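Local coordinates for thioredoxin-like protein (Parabacteroides distasonis, PDB 4FO5) that is of unknown function but adopts a thioredoxin-like fold, as in the AhpC/TSA family, and is probably related to thiol-disulfide oxidoreductases, at residues A[48-52]-A[83-89]; A[53-58]-A[131-137]; A[68-74]-A[93-97]; A[114-118]-A[128-132]. All blocks are in the same frame, centred on the assembly; numbering follows the deposited sequence. Where two conformers were deposited one is given.

Contact 1: residues A[48-52]-A[83-89]; sequences RARNV and TVKIDKL
Arg48 swings CG clear of its own backbone N (chi1 -169°) and runs extended to NE, while Asp87 turns CG beside its backbone N (chi1 -68°); these two settings bring guanidinium and carboxylate together. The pair ties helix 45-58 to the C-terminal end of helix 77-87. Both are crossover helices of the thioredoxin-like fold, and their local axes are 11.4 Å apart. The grip is side-on. Arg48 NE donates to Asp87 OD2 at 2.9 Å, on the syn lone pair of that oxygen. Arg48 NH2 reaches Asp87 OD1, also at 2.9 Å, but meets it from above the carboxylate plane. The two flat groups are therefore twisted by 43° instead of lying in one plane. Thr83 CG2 sits over one face of the guanidinium, 3.4 Å from Arg48 NE, and Ile86 CG2 lies at its edge. A methionine in place of Arg48 would probably leave the Asp87 carboxylate without its charged mate, held on this side mainly by a water. That water donates to Asp87 OD2 and to Arg48 O and accepts from Asn51 ND2. The amide of Asn51 has further partners in the sheet, Ser70 and Gln94. A Schellman motif ends helix 77-87, with Lys88 at positive phi, and delivers Leu89 back toward helix 45-58. Its two methyls divide the work: Leu89 CD2 packs 3.8 Å from Val52 CA, and Leu89 CD1 lies 3.3 Å from Asn51 ND2.

Contact 2: residues A[53-58]-A[131-137]; sequences QLANEV and VTPEKLT
Glu57 and Thr137 meet through a short hydrogen bond, in which Thr137 OG1 donates to Glu57 OE2 at 2.5 Å. The hydroxyl uses the anti lone pair of that oxygen, on the side away from OE1. The Glu57 chain first heads away from its backbone N and then bends at chi2 (69°), which lays it across the start of helix 133-140. On the way Glu57 CG passes 3.4 Å from Pro133 O, and Glu57 OE1 rests 3.6 Å from Pro133 CB. Glu57 OE2 has a second partner in Lys60, a salt bridge that probably keeps the carboxylate charged. An alanine in place of Glu57 would probably leave Thr137 OG1 without its acceptor and Lys60 without its counter-charge. Pro133 presents its ring to helix 45-58, with Pro133 CG 3.8 Å from Gln53 CB. Deeper in, the contact is apolar. Leu54 CD2 fits against Val131 O and the N-terminal end of the helix, and Val58 CG2 packs 4.0 Å from Leu136 CD2. Thr132 sets the start of this helix as its N-cap: its OG1 accepts from Lys135 N at 3.0 Å. The proline in the first turn has no N-H that would need a partner there. The two local axes run 9.7 Å apart at 28°, close to parallel. Helices 45-58 and 133-140 thus lie side by side on one face of the sheet, as in thioredoxins, with Leu54 and Leu136 both resting on Leu36 of strand 34-40 and Val58 on strand 66-72.

Contact 3: residues A[68-74]-A[93-97]; sequences MCSISMD and TQFHE
Phe95 and Cys69 meet obliquely: Cys69 SG lies 4.7 Å from the centroid of the Phe95 ring, 37° off the ring normal. This is a sulfur-aromatic contact, with Phe95 CD1 the nearest ring atom at 4.0 Å. The ring turns an edge to Ser70 O. Ile71 and Glu97 run side by side and point the same way, Ile71 CG2 against Glu97 CB. Glu97 CB also packs on the selenium of Met73, a selenomethionine whose bent chain crosses it obliquely. Met68, likewise selenomethionine, lies on the face of Ser70 and meets Thr93 at about a right angle, Met68 CG lying 3.7 Å from Thr93 CB. Strands 66-72 and 94-96 pair in parallel, as the two ends of a beta-alpha-beta crossover through helix 77-87. Ser70 N and Ser72 N donate to Thr93 O and Phe95 O, while Phe95 N and Glu97 N donate to Ser70 O and Ser72 O. On the face that bears Ser70, Ser72, Gln94 and His96, the Gln94 amide folds back over Ser70 CB, and Gln94 OE1 accepts from the buried Asn51 ND2 of helix 45-58. His96 CG points away from its backbone N (chi1 179°), which carries the imidazole past the strand end. There His96 NE2 donates to Asp74 O at 2.6 Å, with that oxygen near the ring plane. Ser72 OG turns from the sheet to Asp74 OD2, 2.9 Å away, and the same carboxylate oxygen also receives Ala42 N.

Contact 4: residues A[114-118]-A[128-132]; sequences GFKNF and AANVT
Phe118 and Ala129 form an antiparallel non-hydrogen-bonded pair, CA to CA 4.5 Å, and the chain then turns out of the strand at Asn130, whose phi and psi are both positive. Asn130 N still bonds to Asn117 O at 2.9 Å, though it approaches from above the carbonyl plane. Beyond that point the side chain of Asn117 takes over the pairing. Its CG sits in the crowded position between backbone N and carbonyl carbon (chi1 77°), which points the amide at Val131. Asn117 OD1 accepts from Val131 N at 2.7 Å, and Asn117 ND2 donates to Val131 O at 2.9 Å. The second bond is nearly straight (171°) and lies in the planes of both groups. Two bonds thus fix the amide's rotation and satisfy its oxygen. On the outer side Lys116 crosses Asn130 at about a right angle, Lys116 CG lying 3.1 Å from Asn130 OD1 and Lys116 CE 4.0 Å from Ala129 CB. The hairpin of strands 117-120 and 126-129 forms one margin of the sheet. Strand 34-40 adjoins it on the other side of strand 117-120, Leu54 of helix 45-58 packs on Asn117, and Val131 leads into helix 133-140.

How the contacts relate
Contact 3 is buried and closes one margin of the sheet by parallel main-chain bonds. Contact 4, partly buried, works at the other margin, where an asparagine amide extends the backbone pairing past the strand end. Contacts 1 and 2 are helix pairs on one face of that sheet, both using helix 45-58. Each sets a carboxylate bond toward the outside and aliphatic packing inward. Leu89 of contact 1 touches Ala55 of contact 2. Asn51 joins contact 1 to contact 3 through probable hydrogen bonds to Ser70 and Gln94. Met68 of contact 3 packs under segment 53-58 of helix 45-58, and Val131 belongs to contacts 2 and 4. Met73 and Phe115 bring contacts 3 and 4 together.

Contact 1: residues A[48-52]-A[83-89]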
loop_
_atom_site.group_PDB
_atom_site.type_symbol
_atom_site.label_atom_id
_atom_site.label_comp_id
_atom_site.label_asym_id
_atom_site.label_seq_id
_atom_site.Cartn_x
_atom_site.Cartn_y
_atom_site.Cartn_z
ATOM N N ARG A 48 0.548 -6.371 -9.969
ATOM C CA ARG A 48 -0.513 -7.300 -9.610
ATOM C C ARG A 48 0.055 -8.528 -8.897
ATOM O O ARG A 48 -0.494 -8.930 -7.880
ATOM C CB ARG A 48 -1.301 -7.699 -10.855
ATOM C CG ARG A 48 -2.568 -8.449 -10.508
ATOM C CD ARG A 48 -3.289 -8.894 -11.735
ATOM N NE ARG A 48 -4.265 -9.929 -11.419
ATOM C CZ ARG A 48 -5.096 -10.469 -12.303
ATOM N NH1 ARG A 48 -5.075 -10.074 -13.569
ATOM N NH2 ARG A 48 -5.961 -11.399 -11.925
ATOM N N ALA A 49 1.153 -9.123 -9.403
ATOM C CA ALA A 49 1.744 -10.297 -8.738
ATOM C C ALA A 49 2.352 -9.919 -7.380
ATOM O O ALA A 49 2.203 -10.684 -6.441
ATOM C CB ALA A 49 2.796 -10.951 -9.621
ATOM N N ARG A 50 3.006 -8.746 -7.253
ATOM C CA ARG A 50 3.562 -8.297 -5.959
ATOM C C ARG A 50 2.469 -8.093 -4.932
ATOM O O ARG A 50 2.645 -8.405 -3.752
ATOM C CB ARG A 50 4.337 -6.973 -6.108
ATOM C CG ARG A 50 5.654 -7.099 -6.855
ATOM C CD ARG A 50 6.522 -5.845 -6.679
ATOM N NE ARG A 50 5.858 -4.602 -7.103
ATOM C CZ ARG A 50 5.821 -4.150 -8.354
ATOM N NH1 ARG A 50 6.390 -4.844 -9.339
ATOM N NH2 ARG A 50 5.200 -3.013 -8.636
ATOM N N ASN A 51 1.312 -7.592 -5.391
ATOM C CA ASN A 51 0.155 -7.356 -4.537
ATOM C C ASN A 51 -0.321 -8.653 -3.852
ATOM O O ASN A 51 -0.531 -8.655 -2.641
ATOM C CB ASN A 51 -0.984 -6.747 -5.343
ATOM C CG ASN A 51 -2.076 -6.229 -4.450
ATOM O OD1 ASN A 51 -1.810 -5.663 -3.396
ATOM N ND2 ASN A 51 -3.319 -6.434 -4.829
ATOM N N VAL A 52 -0.435 -9.753 -4.622
ATOM C CA VAL A 52 -0.853 -11.063 -4.121
ATOM C C VAL A 52 0.159 -11.560 -3.106
ATOM O O VAL A 52 -0.230 -12.048 -2.050
ATOM C CB VAL A 52 -1.042 -12.077 -5.293
ATOM C CG1 VAL A 52 -1.229 -13.506 -4.789
ATOM C CG2 VAL A 52 -2.207 -11.666 -6.186
ATOM N N THR A 83 -10.590 -8.557 -10.597
ATOM C CA THR A 83 -9.179 -8.863 -10.321
ATOM C C THR A 83 -8.983 -9.332 -8.869
ATOM O O THR A 83 -8.363 -10.367 -8.643
ATOM C CB THR A 83 -8.275 -7.650 -10.655
ATOM O OG1 THR A 83 -8.488 -7.262 -12.015
ATOM C CG2 THR A 83 -6.814 -7.953 -10.479
ATOM N N VAL A 84 -9.520 -8.577 -7.894
ATOM C CA VAL A 84 -9.399 -8.885 -6.465
ATOM C C VAL A 84 -10.100 -10.243 -6.164
ATOM O O VAL A 84 -9.573 -11.039 -5.378
ATOM C CB VAL A 84 -9.930 -7.688 -5.631
ATOM C CG1 VAL A 84 -10.061 -8.043 -4.165
ATOM C CG2 VAL A 84 -8.999 -6.488 -5.790
ATOM N N LYS A 85 -11.216 -10.536 -6.872
ATOM C CA LYS A 85 -11.950 -11.798 -6.768
ATOM C C LYS A 85 -11.081 -12.938 -7.337
ATOM O O LYS A 85 -10.858 -13.926 -6.636
ATOM C CB LYS A 85 -13.307 -11.693 -7.491
ATOM C CG LYS A 85 -14.220 -12.914 -7.328
ATOM N N ILE A 86 -10.526 -12.767 -8.555
ATOM C CA ILE A 86 -9.646 -13.768 -9.206
ATOM C C ILE A 86 -8.385 -14.064 -8.353
ATOM O O ILE A 86 -7.999 -15.232 -8.211
ATOM C CB ILE A 86 -9.252 -13.323 -10.647
ATOM C CG1 ILE A 86 -10.451 -13.474 -11.616
ATOM C CG2 ILE A 86 -8.031 -14.105 -11.181
ATOM C CD1 ILE A 86 -10.440 -12.518 -12.830
ATOM N N ASP A 87 -7.768 -13.007 -7.786
ATOM C CA ASP A 87 -6.542 -13.110 -7.007
ATOM C C ASP A 87 -6.799 -13.584 -5.564
ATOM O O ASP A 87 -5.846 -13.879 -4.843
ATOM C CB ASP A 87 -5.787 -11.765 -7.042
ATOM C CG ASP A 87 -5.230 -11.415 -8.428
ATOM O OD1 ASP A 87 -5.192 -12.316 -9.307
ATOM O OD2 ASP A 87 -4.844 -10.246 -8.635
ATOM N N LYS A 88 -8.083 -13.675 -5.164
ATOM C CA LYS A 88 -8.574 -14.168 -3.858
ATOM C C LYS A 88 -7.965 -13.379 -2.690
ATOM O O LYS A 88 -7.574 -13.957 -1.676
ATOM C CB LYS A 88 -8.299 -15.687 -3.675
ATOM C CG LYS A 88 -8.737 -16.602 -4.825
ATOM C CD LYS A 88 -8.312 -18.060 -4.581
ATOM C CE LYS A 88 -9.254 -18.828 -3.671
ATOM N NZ LYS A 88 -8.780 -20.213 -3.414
ATOM N N LEU A 89 -7.904 -12.067 -2.821
ATOM C CA LEU A 89 -7.319 -11.222 -1.779
ATOM C C LEU A 89 -8.345 -10.773 -0.749
ATOM O O LEU A 89 -9.511 -10.593 -1.094
ATOM C CB LEU A 89 -6.660 -10.001 -2.431
ATOM C CG LEU A 89 -5.560 -10.376 -3.442
ATOM C CD1 LEU A 89 -5.031 -9.162 -4.147
ATOM C CD2 LEU A 89 -4.428 -11.163 -2.772
HETATM O O HOH W 1 -3.529 -8.322 -7.136
#

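Contact 2: residues A[53-58]-A[131-137]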
loop_
_atom_site.group_PDB
_atom_site.type_symbol
_atom_site.label_atom_id
_atom_site.label_comp_id
_atom_site.label_asym_id
_atom_site.label_seq_id
_atom_site.Cartn_x
_atom_site.Cartn_y
_atom_site.Cartn_z
ATOM N N GLN A 53 1.458 -11.444 -3.419
ATOM C CA GLN A 53 2.502 -11.944 -2.536
ATOM C C GLN A 53 2.550 -11.151 -1.252
ATOM O O GLN A 53 2.612 -11.759 -0.184
ATOM C CB GLN A 53 3.861 -11.987 -3.233
ATOM C CG GLN A 53 3.908 -12.987 -4.411
ATOM C CD GLN A 53 3.457 -14.404 -4.090
ATOM O OE1 GLN A 53 3.918 -15.026 -3.123
ATOM N NE2 GLN A 53 2.574 -14.969 -4.932
ATOM N N LEU A 54 2.437 -9.821 -1.331
ATOM C CA LEU A 54 2.412 -8.981 -0.122
ATOM C C LEU A 54 1.164 -9.253 0.744
ATOM O O LEU A 54 1.314 -9.454 1.948
ATOM C CB LEU A 54 2.491 -7.483 -0.469
ATOM C CG LEU A 54 3.831 -7.001 -1.060
ATOM C CD1 LEU A 54 3.662 -5.642 -1.725
ATOM C CD2 LEU A 54 4.948 -6.977 -0.009
ATOM N N ALA A 55 -0.051 -9.273 0.146
ATOM C CA ALA A 55 -1.293 -9.532 0.903
ATOM C C ALA A 55 -1.218 -10.881 1.635
ATOM O O ALA A 55 -1.595 -10.942 2.804
ATOM C CB ALA A 55 -2.508 -9.484 -0.011
ATOM N N ASN A 56 -0.675 -11.939 0.985
ATOM C CA ASN A 56 -0.579 -13.231 1.664
ATOM C C ASN A 56 0.500 -13.192 2.774
ATOM O O ASN A 56 0.329 -13.865 3.787
ATOM C CB ASN A 56 -0.377 -14.372 0.668
ATOM C CG ASN A 56 -1.673 -14.680 -0.057
ATOM O OD1 ASN A 56 -2.556 -15.379 0.454
ATOM N ND2 ASN A 56 -1.881 -14.061 -1.195
ATOM N N GLU A 57 1.552 -12.375 2.637
ATOM C CA GLU A 57 2.549 -12.254 3.691
ATOM C C GLU A 57 1.968 -11.565 4.937
ATOM O O GLU A 57 2.300 -11.958 6.045
ATOM C CB GLU A 57 3.763 -11.471 3.185
ATOM C CG GLU A 57 5.033 -11.754 3.965
ATOM C CD GLU A 57 5.632 -13.143 3.804
ATOM O OE1 GLU A 57 5.300 -13.857 2.828
ATOM O OE2 GLU A 57 6.403 -13.540 4.703
ATOM N N VAL A 58 1.119 -10.534 4.742
ATOM C CA VAL A 58 0.490 -9.743 5.812
ATOM C C VAL A 58 -0.445 -10.639 6.614
ATOM O O VAL A 58 -0.500 -10.494 7.835
ATOM C CB VAL A 58 -0.212 -8.455 5.289
ATOM C CG1 VAL A 58 -1.005 -7.743 6.394
ATOM C CG2 VAL A 58 0.802 -7.495 4.685
ATOM N N VAL A 131 9.342 -2.921 -0.394
ATOM C CA VAL A 131 9.710 -4.051 0.437
ATOM C C VAL A 131 9.181 -5.343 -0.235
ATOM O O VAL A 131 8.110 -5.328 -0.862
ATOM C CB VAL A 131 9.216 -3.844 1.900
ATOM C CG1 VAL A 131 7.759 -4.246 2.098
ATOM C CG2 VAL A 131 10.112 -4.553 2.892
ATOM N N THR A 132 9.952 -6.419 -0.126
ATOM C CA THR A 132 9.608 -7.729 -0.650
ATOM C C THR A 132 8.838 -8.435 0.451
ATOM O O THR A 132 8.992 -8.030 1.613
ATOM C CB THR A 132 10.879 -8.519 -1.023
ATOM O OG1 THR A 132 11.685 -8.713 0.145
ATOM C CG2 THR A 132 11.652 -7.908 -2.165
ATOM N N PRO A 133 8.084 -9.529 0.180
ATOM C CA PRO A 133 7.418 -10.238 1.287
ATOM C C PRO A 133 8.434 -10.681 2.344
ATOM O O PRO A 133 8.191 -10.521 3.535
ATOM C CB PRO A 133 6.760 -11.431 0.590
ATOM C CG PRO A 133 6.546 -10.968 -0.802
ATOM C CD PRO A 133 7.761 -10.155 -1.120
ATOM N N GLU A 134 9.591 -11.193 1.891
ATOM C CA GLU A 134 10.685 -11.708 2.714
ATOM C C GLU A 134 11.236 -10.606 3.624
ATOM O O GLU A 134 11.253 -10.797 4.843
ATOM C CB GLU A 134 11.796 -12.309 1.827
ATOM C CG GLU A 134 11.362 -13.502 0.979
ATOM C CD GLU A 134 10.444 -13.256 -0.212
ATOM O OE1 GLU A 134 10.514 -12.158 -0.814
ATOM O OE2 GLU A 134 9.675 -14.182 -0.563
ATOM N N LYS A 135 11.601 -9.435 3.055
ATOM C CA LYS A 135 12.096 -8.296 3.849
ATOM C C LYS A 135 11.003 -7.740 4.771
ATOM O O LYS A 135 11.327 -7.352 5.897
ATOM C CB LYS A 135 12.684 -7.176 2.969
ATOM C CG LYS A 135 13.586 -6.164 3.730
ATOM C CD LYS A 135 14.979 -6.741 3.973
ATOM C CE LYS A 135 15.890 -5.900 4.824
ATOM N NZ LYS A 135 16.654 -6.743 5.785
ATOM N N LEU A 136 9.716 -7.735 4.337
ATOM C CA LEU A 136 8.629 -7.242 5.197
ATOM C C LEU A 136 8.567 -8.067 6.504
ATOM O O LEU A 136 8.547 -7.487 7.589
ATOM C CB LEU A 136 7.262 -7.239 4.463
ATOM C CG LEU A 136 6.000 -6.908 5.276
ATOM C CD1 LEU A 136 5.988 -5.446 5.781
ATOM C CD2 LEU A 136 4.751 -7.188 4.475
ATOM N N THR A 137 8.632 -9.397 6.391
ATOM C CA THR A 137 8.606 -10.319 7.534
ATOM C C THR A 137 9.822 -10.102 8.458
ATOM O O THR A 137 9.640 -10.024 9.675
ATOM C CB THR A 137 8.508 -11.754 7.011
ATOM O OG1 THR A 137 7.220 -11.885 6.423
ATOM C CG2 THR A 137 8.666 -12.794 8.096
#

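Contact 3: residues A[68-74]-A[93-97]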
loop_
_atom_site.group_PDB
_atom_site.type_symbol
_atom_site.label_atom_id
_atom_site.label_comp_id
_atom_site.label_asym_id
_atom_site.label_seq_id
_atom_site.Cartn_x
_atom_site.Cartn_y
_atom_site.Cartn_z
HETATM N N MSE A 68 -2.559 -3.743 5.897
HETATM C CA MSE A 68 -2.251 -3.612 4.494
HETATM C C MSE A 68 -3.252 -2.661 3.871
HETATM O O MSE A 68 -4.451 -2.830 4.040
HETATM C CB MSE A 68 -2.299 -4.970 3.814
HETATM C CG MSE A 68 -2.414 -4.862 2.320
HETATM SE SE MSE A 68 -1.106 -5.955 1.526
HETATM C CE MSE A 68 -0.183 -4.690 0.494
ATOM N N CYS A 69 -2.757 -1.723 3.101
ATOM C CA CYS A 69 -3.552 -0.775 2.354
ATOM C C CYS A 69 -3.111 -0.846 0.893
ATOM O O CYS A 69 -2.125 -0.223 0.524
ATOM C CB CYS A 69 -3.391 0.622 2.928
ATOM S SG CYS A 69 -4.433 1.846 2.112
ATOM N N SER A 70 -3.802 -1.661 0.088
ATOM C CA SER A 70 -3.492 -1.863 -1.336
ATOM C C SER A 70 -4.406 -1.014 -2.161
ATOM O O SER A 70 -5.614 -1.176 -2.067
ATOM C CB SER A 70 -3.680 -3.324 -1.737
ATOM O OG SER A 70 -2.689 -4.187 -1.226
ATOM N N ILE A 71 -3.869 -0.101 -2.957
ATOM C CA ILE A 71 -4.731 0.772 -3.752
ATOM C C ILE A 71 -4.561 0.490 -5.235
ATOM O O ILE A 71 -3.468 0.663 -5.756
ATOM C CB ILE A 71 -4.447 2.258 -3.438
ATOM C CG1 ILE A 71 -4.523 2.534 -1.920
ATOM C CG2 ILE A 71 -5.413 3.156 -4.244
ATOM C CD1 ILE A 71 -4.054 3.954 -1.460
ATOM N N SER A 72 -5.646 0.049 -5.904
ATOM C CA SER A 72 -5.660 -0.198 -7.342
ATOM C C SER A 72 -5.852 1.121 -8.062
ATOM O O SER A 72 -6.726 1.925 -7.680
ATOM C CB SER A 72 -6.773 -1.174 -7.713
ATOM O OG SER A 72 -7.119 -1.086 -9.086
HETATM N N MSE A 73 -5.057 1.329 -9.126
HETATM C CA MSE A 73 -5.086 2.538 -9.949
HETATM C C MSE A 73 -5.792 2.284 -11.296
HETATM O O MSE A 73 -5.717 3.117 -12.205
HETATM C CB MSE A 73 -3.666 3.099 -10.142
HETATM C CG MSE A 73 -3.035 3.566 -8.842
HETATM SE SE MSE A 73 -4.018 5.111 -8.160
HETATM C CE MSE A 73 -3.562 5.018 -6.472
ATOM N N ASP A 74 -6.527 1.161 -11.406
ATOM C CA ASP A 74 -7.335 0.858 -12.594
ATOM C C ASP A 74 -8.509 1.829 -12.620
ATOM O O ASP A 74 -9.107 2.061 -11.569
ATOM C CB ASP A 74 -7.833 -0.598 -12.584
ATOM C CG ASP A 74 -6.740 -1.646 -12.646
ATOM O OD1 ASP A 74 -6.128 -1.800 -13.722
ATOM O OD2 ASP A 74 -6.534 -2.349 -11.636
ATOM N N THR A 93 -8.426 -5.193 2.804
ATOM C CA THR A 93 -7.144 -4.536 2.485
ATOM C C THR A 93 -7.021 -4.007 1.030
ATOM O O THR A 93 -5.972 -3.452 0.650
ATOM C CB THR A 93 -6.022 -5.539 2.774
ATOM O OG1 THR A 93 -6.056 -6.613 1.828
ATOM C CG2 THR A 93 -6.069 -6.075 4.207
ATOM N N GLN A 94 -8.088 -4.154 0.226
ATOM C CA GLN A 94 -8.046 -3.756 -1.176
ATOM C C GLN A 94 -8.951 -2.562 -1.410
ATOM O O GLN A 94 -10.142 -2.603 -1.110
ATOM C CB GLN A 94 -8.420 -4.939 -2.076
ATOM C CG GLN A 94 -7.535 -6.194 -1.860
ATOM C CD GLN A 94 -6.085 -5.962 -2.190
ATOM O OE1 GLN A 94 -5.748 -5.472 -3.262
ATOM N NE2 GLN A 94 -5.186 -6.351 -1.289
ATOM N N PHE A 95 -8.349 -1.470 -1.903
ATOM C CA PHE A 95 -9.029 -0.192 -2.133
ATOM C C PHE A 95 -8.840 0.225 -3.560
ATOM O O PHE A 95 -7.892 -0.199 -4.219
ATOM C CB PHE A 95 -8.498 0.888 -1.176
ATOM C CG PHE A 95 -8.620 0.491 0.271
ATOM C CD1 PHE A 95 -7.639 -0.286 0.881
ATOM C CD2 PHE A 95 -9.714 0.904 1.035
ATOM C CE1 PHE A 95 -7.765 -0.675 2.224
ATOM C CE2 PHE A 95 -9.824 0.538 2.379
ATOM C CZ PHE A 95 -8.860 -0.268 2.957
ATOM N N HIS A 96 -9.753 1.038 -4.034
ATOM C CA HIS A 96 -9.792 1.466 -5.412
ATOM C C HIS A 96 -9.874 2.971 -5.552
ATOM O O HIS A 96 -10.802 3.590 -5.044
ATOM C CB HIS A 96 -11.006 0.818 -6.097
ATOM C CG HIS A 96 -11.151 1.206 -7.530
ATOM N ND1 HIS A 96 -12.305 1.800 -8.000
ATOM C CD2 HIS A 96 -10.257 1.118 -8.543
ATOM C CE1 HIS A 96 -12.090 2.029 -9.282
ATOM N NE2 HIS A 96 -10.868 1.648 -9.649
ATOM N N GLU A 97 -8.902 3.545 -6.268
ATOM C CA GLU A 97 -8.893 4.956 -6.641
ATOM C C GLU A 97 -9.385 4.986 -8.100
ATOM O O GLU A 97 -8.662 4.563 -9.017
ATOM C CB GLU A 97 -7.505 5.611 -6.435
ATOM C CG GLU A 97 -7.391 7.043 -6.946
ATOM C CD GLU A 97 -8.201 8.101 -6.222
ATOM O OE1 GLU A 97 -9.447 8.094 -6.353
ATOM O OE2 GLU A 97 -7.586 8.981 -5.578
#

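Contact 4: residues A[114-118]-A[128-132]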
loop_
_atom_site.group_PDB
_atom_site.type_symbol
_atom_site.label_atom_id
_atom_site.label_comp_id
_atom_site.label_asym_id
_atom_site.label_seq_id
_atom_site.Cartn_x
_atom_site.Cartn_y
_atom_site.Cartn_z
ATOM N N GLY A 114 6.652 4.538 -11.530
ATOM C CA GLY A 114 6.284 3.138 -11.360
ATOM C C GLY A 114 5.538 2.847 -10.074
ATOM O O GLY A 114 5.614 3.613 -9.106
ATOM N N PHE A 115 4.805 1.725 -10.064
ATOM C CA PHE A 115 4.062 1.255 -8.905
ATOM C C PHE A 115 5.048 0.836 -7.834
ATOM O O PHE A 115 6.054 0.196 -8.126
ATOM C CB PHE A 115 3.115 0.128 -9.292
ATOM C CG PHE A 115 1.971 0.656 -10.113
ATOM C CD1 PHE A 115 1.134 1.647 -9.614
ATOM C CD2 PHE A 115 1.744 0.186 -11.394
ATOM C CE1 PHE A 115 0.074 2.139 -10.377
ATOM C CE2 PHE A 115 0.679 0.670 -12.152
ATOM C CZ PHE A 115 -0.146 1.646 -11.641
ATOM N N LYS A 116 4.783 1.266 -6.617
ATOM C CA LYS A 116 5.671 1.142 -5.485
ATOM C C LYS A 116 4.873 0.787 -4.230
ATOM O O LYS A 116 3.645 0.895 -4.228
ATOM C CB LYS A 116 6.329 2.547 -5.340
ATOM C CG LYS A 116 7.585 2.672 -4.489
ATOM C CD LYS A 116 8.347 3.956 -4.836
ATOM C CE LYS A 116 9.505 4.242 -3.908
ATOM N NZ LYS A 116 10.014 5.635 -4.064
ATOM N N ASN A 117 5.569 0.352 -3.176
ATOM C CA ASN A 117 4.998 0.103 -1.867
ATOM C C ASN A 117 5.842 0.847 -0.820
ATOM O O ASN A 117 6.999 1.207 -1.074
ATOM C CB ASN A 117 4.840 -1.390 -1.539
ATOM C CG ASN A 117 6.082 -2.157 -1.142
ATOM O OD1 ASN A 117 6.946 -1.704 -0.367
ATOM N ND2 ASN A 117 6.126 -3.403 -1.561
ATOM N N PHE A 118 5.241 1.111 0.325
ATOM C CA PHE A 118 5.879 1.836 1.412
ATOM C C PHE A 118 5.474 1.236 2.735
ATOM O O PHE A 118 4.295 0.981 2.965
ATOM C CB PHE A 118 5.460 3.334 1.390
ATOM C CG PHE A 118 5.674 4.050 0.080
ATOM C CD1 PHE A 118 4.697 4.029 -0.912
ATOM C CD2 PHE A 118 6.870 4.698 -0.187
ATOM C CE1 PHE A 118 4.912 4.641 -2.140
ATOM C CE2 PHE A 118 7.068 5.351 -1.406
ATOM C CZ PHE A 118 6.078 5.337 -2.366
ATOM N N ALA A 128 10.528 2.235 5.103
ATOM C CA ALA A 128 11.040 1.359 4.045
ATOM C C ALA A 128 10.222 1.549 2.765
ATOM O O ALA A 128 9.056 1.915 2.826
ATOM C CB ALA A 128 11.009 -0.106 4.481
ATOM N N ALA A 129 10.849 1.315 1.610
ATOM C CA ALA A 129 10.219 1.463 0.298
ATOM C C ALA A 129 10.462 0.201 -0.494
ATOM O O ALA A 129 11.485 -0.444 -0.273
ATOM C CB ALA A 129 10.810 2.674 -0.432
ATOM N N ASN A 130 9.530 -0.167 -1.383
ATOM C CA ASN A 130 9.589 -1.366 -2.252
ATOM C C ASN A 130 10.054 -2.581 -1.477
ATOM O O ASN A 130 11.063 -3.169 -1.834
ATOM C CB ASN A 130 10.516 -1.133 -3.464
ATOM C CG ASN A 130 10.056 0.011 -4.321
ATOM O OD1 ASN A 130 8.983 -0.044 -4.941
ATOM N ND2 ASN A 130 10.826 1.091 -4.313
ATOM N N VAL A 131 9.342 -2.921 -0.394
ATOM C CA VAL A 131 9.710 -4.051 0.437
ATOM C C VAL A 131 9.181 -5.343 -0.235
ATOM O O VAL A 131 8.110 -5.328 -0.862
ATOM C CB VAL A 131 9.216 -3.844 1.900
ATOM C CG1 VAL A 131 7.759 -4.246 2.098
ATOM C CG2 VAL A 131 10.112 -4.553 2.892
ATOM N N THR A 132 9.952 -6.419 -0.126
ATOM C CA THR A 132 9.608 -7.729 -0.650
ATOM C C THR A 132 8.838 -8.435 0.451
ATOM O O THR A 132 8.992 -8.030 1.613
ATOM C CB THR A 132 10.879 -8.519 -1.023
ATOM O OG1 THR A 132 11.685 -8.713 0.145
ATOM C CG2 THR A 132 11.652 -7.908 -2.165
#